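Local coordinates for reticulocyte binding protein (Streptococcus agalactiae COH1, PDB 3FAW) that probably hydrolyses alpha-1,6-glucosidic branch linkages of pullulan and related alpha-glucans as a cell-wall-linked streptococcal pullulanase, at residues A[750-764]-A[797-811]. Numbering follows the deposited sequence.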
ATOM      1  N   ALA A 750      20.377  -4.171  27.279  1.00 17.94           N
ATOM      2  CA  ALA A 750      19.942  -2.836  27.714  1.00 18.10           C
ATOM      3  C   ALA A 750      20.281  -1.785  26.662  1.00 17.62           C
ATOM      4  O   ALA A 750      21.430  -1.689  26.232  1.00 17.55           O
ATOM      5  CB  ALA A 750      20.590  -2.470  29.041  1.00 17.42           C
ATOM      6  N   VAL A 751      19.277  -1.000  26.267  1.00 17.64           N
ATOM      7  CA  VAL A 751      19.428   0.046  25.249  1.00 16.63           C
ATOM      8  C   VAL A 751      19.334   1.434  25.887  1.00 17.24           C
ATOM      9  O   VAL A 751      18.372   1.729  26.597  1.00 14.79           O
ATOM     10  CB  VAL A 751      18.322  -0.056  24.166  1.00 17.72           C
ATOM     11  CG1 VAL A 751      18.587   0.943  23.032  1.00 17.12           C
ATOM     12  CG2 VAL A 751      18.221  -1.478  23.623  1.00 15.46           C
ATOM     13  N   PHE A 752      20.334   2.273  25.621  1.00 17.67           N
ATOM     14  CA  PHE A 752      20.382   3.648  26.123  1.00 17.47           C
ATOM     15  C   PHE A 752      20.407   4.621  24.950  1.00 17.82           C
ATOM     16  O   PHE A 752      21.247   4.487  24.062  1.00 16.93           O
ATOM     17  CB  PHE A 752      21.640   3.867  26.966  1.00 16.96           C
ATOM     18  CG  PHE A 752      21.767   2.931  28.141  1.00 16.50           C
ATOM     19  CD1 PHE A 752      21.340   3.317  29.402  1.00 16.08           C
ATOM     20  CD2 PHE A 752      22.336   1.674  27.987  1.00 14.16           C
ATOM     21  CE1 PHE A 752      21.462   2.463  30.486  1.00 12.91           C
ATOM     22  CE2 PHE A 752      22.460   0.816  29.061  1.00 12.73           C
ATOM     23  CZ  PHE A 752      22.024   1.212  30.314  1.00 14.20           C
ATOM     24  N   VAL A 753      19.494   5.591  24.946  1.00 18.27           N
ATOM     25  CA  VAL A 753      19.459   6.633  23.906  1.00 17.51           C
ATOM     26  C   VAL A 753      19.464   8.024  24.537  1.00 17.69           C
ATOM     27  O   VAL A 753      18.443   8.473  25.067  1.00 18.67           O
ATOM     28  CB  VAL A 753      18.205   6.503  23.006  1.00 17.15           C
ATOM     29  CG1 VAL A 753      18.114   7.674  22.032  1.00 15.65           C
ATOM     30  CG2 VAL A 753      18.221   5.176  22.247  1.00 16.03           C
ATOM     31  N   ASN A 754      20.617   8.689  24.499  1.00 15.88           N
ATOM     32  CA  ASN A 754      20.703  10.096  24.876  1.00 15.44           C
ATOM     33  C   ASN A 754      20.504  10.973  23.639  1.00 16.23           C
ATOM     34  O   ASN A 754      21.441  11.196  22.871  1.00 16.43           O
ATOM     35  CB  ASN A 754      22.042  10.425  25.549  1.00 14.14           C
ATOM     36  CG  ASN A 754      22.107  11.867  26.057  1.00 15.67           C
ATOM     37  OD1 ASN A 754      21.098  12.573  26.086  1.00 14.67           O
ATOM     38  ND2 ASN A 754      23.296  12.304  26.464  1.00 15.07           N
ATOM     39  N   ALA A 755      19.280  11.459  23.457  1.00 15.25           N
ATOM     40  CA  ALA A 755      18.961  12.372  22.361  1.00 17.03           C
ATOM     41  C   ALA A 755      19.135  13.839  22.770  1.00 16.83           C
ATOM     42  O   ALA A 755      18.788  14.739  22.004  1.00 16.56           O
ATOM     43  CB  ALA A 755      17.533  12.127  21.863  1.00 17.04           C
ATOM     44  N   ASP A 756      19.664  14.075  23.972  1.00 18.02           N
ATOM     45  CA  ASP A 756      19.921  15.433  24.450  1.00 17.40           C
ATOM     46  C   ASP A 756      21.209  15.961  23.829  1.00 17.30           C
ATOM     47  O   ASP A 756      22.076  15.187  23.412  1.00 17.22           O
ATOM     48  CB  ASP A 756      20.018  15.462  25.982  1.00 17.66           C
ATOM     49  CG  ASP A 756      19.758  16.848  26.572  1.00 17.42           C
ATOM     50  OD1 ASP A 756      19.669  17.835  25.814  1.00 14.90           O
ATOM     51  OD2 ASP A 756      19.645  16.953  27.808  1.00 19.01           O
ATOM     52  N   SER A 757      21.318  17.286  23.775  1.00 18.33           N
ATOM     53  CA  SER A 757      22.473  17.978  23.204  1.00 17.35           C
ATOM     54  C   SER A 757      23.579  18.233  24.237  1.00 18.23           C
ATOM     55  O   SER A 757      24.550  18.932  23.951  1.00 18.62           O
ATOM     56  CB  SER A 757      22.021  19.303  22.576  1.00 18.06           C
ATOM     57  OG  SER A 757      21.275  20.080  23.499  1.00 17.32           O
ATOM     58  N   LYS A 758      23.420  17.674  25.437  1.00 18.36           N
ATOM     59  CA  LYS A 758      24.468  17.655  26.455  1.00 17.89           C
ATOM     60  C   LYS A 758      24.603  16.228  26.976  1.00 17.65           C
ATOM     61  O   LYS A 758      23.684  15.422  26.829  1.00 16.49           O
ATOM     62  CB  LYS A 758      24.119  18.593  27.615  1.00 18.40           C
ATOM     63  CG  LYS A 758      22.796  18.267  28.298  1.00 17.31           C
ATOM     64  CD  LYS A 758      22.542  19.151  29.500  1.00 19.19           C
ATOM     65  CE  LYS A 758      21.190  18.837  30.118  1.00 19.12           C
ATOM     66  NZ  LYS A 758      21.051  19.451  31.459  1.00 25.49           N
ATOM     67  N   ALA A 759      25.744  15.923  27.586  1.00 17.20           N
ATOM     68  CA  ALA A 759      25.955  14.617  28.205  1.00 17.03           C
ATOM     69  C   ALA A 759      24.954  14.397  29.341  1.00 17.52           C
ATOM     70  O   ALA A 759      24.527  15.359  29.992  1.00 16.80           O
ATOM     71  CB  ALA A 759      27.381  14.498  28.723  1.00 17.12           C
ATOM     72  N   ARG A 760      24.567  13.138  29.555  1.00 17.30           N
ATOM     73  CA  ARG A 760      23.619  12.774  30.613  1.00 17.03           C
ATOM     74  C   ARG A 760      24.090  11.546  31.377  1.00 17.57           C
ATOM     75  O   ARG A 760      24.513  10.558  30.774  1.00 19.17           O
ATOM     76  CB  ARG A 760      22.229  12.498  30.035  1.00 16.98           C
ATOM     77  CG  ARG A 760      21.594  13.665  29.290  1.00 17.02           C
ATOM     78  CD  ARG A 760      21.212  14.813  30.218  1.00 16.82           C
ATOM     79  NE  ARG A 760      20.114  14.453  31.114  1.00 16.29           N
ATOM     80  CZ  ARG A 760      18.821  14.478  30.789  1.00 16.19           C
ATOM     81  NH1 ARG A 760      18.430  14.836  29.574  1.00 18.95           N
ATOM     82  NH2 ARG A 760      17.906  14.135  31.685  1.00 15.54           N
ATOM     83  N   ASN A 761      24.012  11.620  32.703  1.00 18.26           N
ATOM     84  CA  ASN A 761      24.257  10.471  33.574  1.00 18.42           C
ATOM     85  C   ASN A 761      22.960   9.697  33.760  1.00 17.76           C
ATOM     86  O   ASN A 761      21.969  10.259  34.229  1.00 17.70           O
ATOM     87  CB  ASN A 761      24.798  10.930  34.935  1.00 18.73           C
ATOM     88  CG  ASN A 761      25.013   9.774  35.912  1.00 20.11           C
ATOM     89  OD1 ASN A 761      24.058   9.221  36.460  1.00 23.54           O
ATOM     90  ND2 ASN A 761      26.272   9.431  36.157  1.00 18.47           N
ATOM     91  N   VAL A 762      22.966   8.421  33.382  1.00 17.60           N
ATOM     92  CA  VAL A 762      21.814   7.537  33.575  1.00 16.98           C
ATOM     93  C   VAL A 762      22.027   6.665  34.815  1.00 17.30           C
ATOM     94  O   VAL A 762      22.956   5.857  34.862  1.00 17.49           O
ATOM     95  CB  VAL A 762      21.587   6.632  32.345  1.00 17.14           C
ATOM     96  CG1 VAL A 762      20.436   5.666  32.591  1.00 16.77           C
ATOM     97  CG2 VAL A 762      21.310   7.477  31.107  1.00 17.96           C
ATOM     98  N   LEU A 763      21.156   6.828  35.810  1.00 17.35           N
ATOM     99  CA  LEU A 763      21.250   6.077  37.064  1.00 17.03           C
ATOM    100  C   LEU A 763      20.772   4.627  36.889  1.00 16.04           C
ATOM    101  O   LEU A 763      19.728   4.378  36.289  1.00 15.50           O
ATOM    102  CB  LEU A 763      20.430   6.782  38.152  1.00 16.37           C
ATOM    103  CG  LEU A 763      20.413   6.197  39.567  1.00 17.65           C
ATOM    104  CD1 LEU A 763      21.819   6.051  40.149  1.00 16.38           C
ATOM    105  CD2 LEU A 763      19.554   7.073  40.462  1.00 19.71           C
ATOM    106  N   LEU A 764      21.550   3.678  37.408  1.00 16.50           N
ATOM    107  CA  LEU A 764      21.186   2.257  37.381  1.00 16.73           C
ATOM    108  C   LEU A 764      20.739   1.774  38.761  1.00 17.22           C
ATOM    109  O   LEU A 764      19.744   1.057  38.880  1.00 16.50           O
ATOM    110  CB  LEU A 764      22.358   1.406  36.875  1.00 16.07           C
ATOM    111  CG  LEU A 764      22.834   1.719  35.452  1.00 16.43           C
ATOM    112  CD1 LEU A 764      23.974   0.790  35.032  1.00 14.07           C
ATOM    113  CD2 LEU A 764      21.685   1.631  34.463  1.00 12.78           C
ATOM    114  N   GLU A 797      30.473   4.232  35.585  1.00 17.65           N
ATOM    115  CA  GLU A 797      30.664   4.763  36.941  1.00 17.02           C
ATOM    116  C   GLU A 797      30.314   3.689  37.985  1.00 16.58           C
ATOM    117  O   GLU A 797      30.179   2.514  37.643  1.00 17.17           O
ATOM    118  CB  GLU A 797      29.801   6.018  37.150  1.00 17.21           C
ATOM    119  CG  GLU A 797      29.840   7.035  36.007  1.00 17.88           C
ATOM    120  CD  GLU A 797      31.235   7.560  35.704  1.00 18.23           C
ATOM    121  OE1 GLU A 797      32.132   7.480  36.574  1.00 17.92           O
ATOM    122  OE2 GLU A 797      31.430   8.071  34.580  1.00 23.61           O
ATOM    123  N   LYS A 798      30.170   4.093  39.248  1.00 15.96           N
ATOM    124  CA  LYS A 798      29.880   3.157  40.349  1.00 16.15           C
ATOM    125  C   LYS A 798      28.506   2.474  40.215  1.00 16.53           C
ATOM    126  O   LYS A 798      28.407   1.253  40.325  1.00 17.55           O
ATOM    127  CB  LYS A 798      29.995   3.881  41.697  1.00 15.43           C
ATOM    128  CG  LYS A 798      29.664   3.044  42.932  1.00 17.95           C
ATOM    129  CD  LYS A 798      30.549   1.811  43.054  1.00 19.34           C
ATOM    130  CE  LYS A 798      30.424   1.171  44.433  1.00 21.39           C
ATOM    131  NZ  LYS A 798      31.237  -0.071  44.551  0.10 20.32           N
ATOM    132  N   ASP A 799      27.454   3.259  39.995  1.00 15.66           N
ATOM    133  CA  ASP A 799      26.110   2.706  39.758  1.00 15.73           C
ATOM    134  C   ASP A 799      25.351   3.511  38.691  1.00 15.41           C
ATOM    135  O   ASP A 799      24.133   3.681  38.764  1.00 15.08           O
ATOM    136  CB  ASP A 799      25.313   2.620  41.072  1.00 15.88           C
ATOM    137  CG  ASP A 799      24.937   3.987  41.636  1.00 18.34           C
ATOM    138  OD1 ASP A 799      25.388   5.015  41.090  1.00 18.55           O
ATOM    139  OD2 ASP A 799      24.178   4.033  42.630  1.00 18.76           O
ATOM    140  N   SER A 800      26.087   4.003  37.699  1.00 15.22           N
ATOM    141  CA  SER A 800      25.492   4.782  36.622  1.00 14.56           C
ATOM    142  C   SER A 800      26.351   4.740  35.368  1.00 15.52           C
ATOM    143  O   SER A 800      27.473   4.218  35.379  1.00 15.61           O
ATOM    144  CB  SER A 800      25.258   6.234  37.072  1.00 14.51           C
ATOM    145  OG  SER A 800      26.453   6.850  37.528  1.00 10.99           O
ATOM    146  N   LEU A 801      25.786   5.266  34.285  1.00 16.80           N
ATOM    147  CA  LEU A 801      26.469   5.416  33.001  1.00 17.59           C
ATOM    148  C   LEU A 801      26.474   6.891  32.615  1.00 16.99           C
ATOM    149  O   LEU A 801      25.448   7.558  32.717  1.00 17.19           O
ATOM    150  CB  LEU A 801      25.736   4.615  31.918  1.00 17.95           C
ATOM    151  CG  LEU A 801      26.164   3.163  31.689  1.00 20.84           C
ATOM    152  CD1 LEU A 801      26.229   2.375  32.986  1.00 22.87           C
ATOM    153  CD2 LEU A 801      25.220   2.503  30.700  1.00 19.76           C
ATOM    154  N   LEU A 802      27.627   7.397  32.185  1.00 16.99           N
ATOM    155  CA  LEU A 802      27.729   8.744  31.633  1.00 17.11           C
ATOM    156  C   LEU A 802      27.771   8.639  30.114  1.00 18.10           C
ATOM    157  O   LEU A 802      28.717   8.078  29.551  1.00 19.53           O
ATOM    158  CB  LEU A 802      28.982   9.455  32.151  1.00 16.47           C
ATOM    159  CG  LEU A 802      29.257  10.870  31.629  1.00 15.91           C
ATOM    160  CD1 LEU A 802      28.068  11.800  31.886  1.00 17.18           C
ATOM    161  CD2 LEU A 802      30.522  11.427  32.269  1.00 16.01           C
ATOM    162  N   ILE A 803      26.749   9.180  29.456  1.00 18.33           N
ATOM    163  CA  ILE A 803      26.593   9.028  28.013  1.00 18.05           C
ATOM    164  C   ILE A 803      26.715  10.368  27.294  1.00 17.59           C
ATOM    165  O   ILE A 803      26.093  11.355  27.693  1.00 15.49           O
ATOM    166  CB  ILE A 803      25.241   8.369  27.663  1.00 18.58           C
ATOM    167  CG1 ILE A 803      25.121   7.010  28.363  1.00 18.24           C
ATOM    168  CG2 ILE A 803      25.097   8.209  26.144  1.00 16.02           C
ATOM    169  CD1 ILE A 803      23.808   6.312  28.117  1.00 20.40           C
ATOM    170  N   ASP A 804      27.524  10.384  26.234  1.00 17.81           N
ATOM    171  CA  ASP A 804      27.730  11.575  25.403  1.00 18.43           C
ATOM    172  C   ASP A 804      26.425  12.043  24.748  1.00 17.66           C
ATOM    173  O   ASP A 804      25.512  11.245  24.544  1.00 19.03           O
ATOM    174  CB  ASP A 804      28.749  11.281  24.290  1.00 19.58           C
ATOM    175  CG  ASP A 804      30.199  11.388  24.753  1.00 22.14           C
ATOM    176  OD1 ASP A 804      30.484  11.248  25.964  1.00 16.73           O
ATOM    177  OD2 ASP A 804      31.064  11.599  23.875  1.00 24.71           O
ATOM    178  N   PRO A 805      26.339  13.338  24.396  1.00 17.40           N
ATOM    179  CA  PRO A 805      25.162  13.813  23.659  1.00 17.65           C
ATOM    180  C   PRO A 805      24.973  13.116  22.306  1.00 16.98           C
ATOM    181  O   PRO A 805      25.953  12.729  21.669  1.00 16.96           O
ATOM    182  CB  PRO A 805      25.448  15.307  23.455  1.00 18.20           C
ATOM    183  CG  PRO A 805      26.910  15.471  23.679  1.00 18.20           C
ATOM    184  CD  PRO A 805      27.308  14.417  24.652  1.00 16.94           C
ATOM    185  N   LEU A 806      23.716  12.952  21.894  1.00 15.92           N
ATOM    186  CA  LEU A 806      23.373  12.324  20.615  1.00 15.60           C
ATOM    187  C   LEU A 806      24.077  10.975  20.400  1.00 14.53           C
ATOM    188  O   LEU A 806      24.660  10.724  19.340  1.00 13.63           O
ATOM    189  CB  LEU A 806      23.683  13.285  19.462  1.00 15.83           C
ATOM    190  CG  LEU A 806      23.067  14.684  19.587  1.00 17.17           C
ATOM    191  CD1 LEU A 806      23.255  15.458  18.293  1.00 15.01           C
ATOM    192  CD2 LEU A 806      21.583  14.604  19.949  1.00 14.00           C
ATOM    193  N   THR A 807      24.006  10.115  21.414  1.00 14.10           N
ATOM    194  CA  THR A 807      24.698   8.823  21.401  1.00 14.54           C
ATOM    195  C   THR A 807      23.766   7.697  21.857  1.00 15.00           C
ATOM    196  O   THR A 807      22.985   7.866  22.800  1.00 13.93           O
ATOM    197  CB  THR A 807      25.944   8.848  22.319  1.00 14.58           C
ATOM    198  OG1 THR A 807      26.840   9.880  21.885  1.00 17.73           O
ATOM    199  CG2 THR A 807      26.673   7.504  22.308  1.00 14.52           C
ATOM    200  N   ALA A 808      23.850   6.557  21.172  1.00 14.45           N
ATOM    201  CA  ALA A 808      23.121   5.350  21.562  1.00 14.67           C
ATOM    202  C   ALA A 808      24.105   4.298  22.062  1.00 13.05           C
ATOM    203  O   ALA A 808      25.116   4.041  21.413  1.00 12.21           O
ATOM    204  CB  ALA A 808      22.313   4.807  20.382  1.00 14.34           C
ATOM    205  N   ILE A 809      23.810   3.704  23.217  1.00 13.77           N
ATOM    206  CA  ILE A 809      24.630   2.626  23.771  1.00 14.06           C
ATOM    207  C   ILE A 809      23.783   1.379  24.038  1.00 14.80           C
ATOM    208  O   ILE A 809      22.723   1.466  24.653  1.00 16.37           O
ATOM    209  CB  ILE A 809      25.321   3.039  25.097  1.00 13.98           C
ATOM    210  CG1 ILE A 809      26.064   4.375  24.951  1.00 13.52           C
ATOM    211  CG2 ILE A 809      26.302   1.962  25.538  1.00 12.91           C
ATOM    212  CD1 ILE A 809      27.249   4.324  24.019  1.00 10.94           C
ATOM    213  N   VAL A 810      24.251   0.222  23.576  1.00 14.73           N
ATOM    214  CA  VAL A 810      23.607  -1.050  23.915  1.00 15.31           C
ATOM    215  C   VAL A 810      24.603  -1.954  24.635  1.00 15.86           C
ATOM    216  O   VAL A 810      25.712  -2.185  24.143  1.00 15.70           O
ATOM    217  CB  VAL A 810      23.031  -1.788  22.685  1.00 14.23           C
ATOM    218  CG1 VAL A 810      22.408  -3.117  23.108  1.00 13.61           C
ATOM    219  CG2 VAL A 810      21.997  -0.927  21.972  1.00 14.24           C
ATOM    220  N   ILE A 811      24.197  -2.446  25.805  1.00 16.94           N
ATOM    221  CA  ILE A 811      25.004  -3.373  26.598  1.00 18.12           C
ATOM    222  C   ILE A 811      24.336  -4.749  26.638  1.00 17.66           C
ATOM    223  O   ILE A 811      23.114  -4.848  26.727  1.00 16.01           O
ATOM    224  CB  ILE A 811      25.201  -2.868  28.049  1.00 18.73           C
ATOM    225  CG1 ILE A 811      25.780  -1.450  28.054  1.00 19.37           C
ATOM    226  CG2 ILE A 811      26.127  -3.798  28.814  1.00 21.77           C
ATOM    227  CD1 ILE A 811      26.031  -0.884  29.448  1.00 18.87           C
TER
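The ring of F752 carries L801 over one face, with CD2 of L801 3.7 Å from the F752 ring centroid in a CH-pi contact, while V762 CG1 and I809 O lie at its edge. I803 reaches the base of the same side chain, its CD1 3.5 Å from F752 CB. With CG anti to the carbonyl carbon (chi1 -58°), the ring stands between two antiparallel ladders and illustrates how a small beta sandwich fills its core. One ladder pairs 750-754 with 807-811; the other pairs 760-763 with 800-803. Where the layers turn into each other, the amide of N754 joins them: ND2 donates to I803 O (3.2 Å), from above that carbonyl's plane, and to K758 O, while OD1 receives D756 N in an Asx turn. I803 O also accepts R760 N at 3.0 Å. L806 and T807 both face N754 in a G1 beta bulge. On the outer face of the second ladder, N761 ND2 donates to S800 OG at 2.9 Å, and the hydroxyl oxygen lies close to the plane of the N761 amide. R760 salt-bridges D756, D729 and D734. Within this C-terminal domain, strands 736-742 and 775-778 flank the first ladder, whose V753 and A808 pack against helix 590-609.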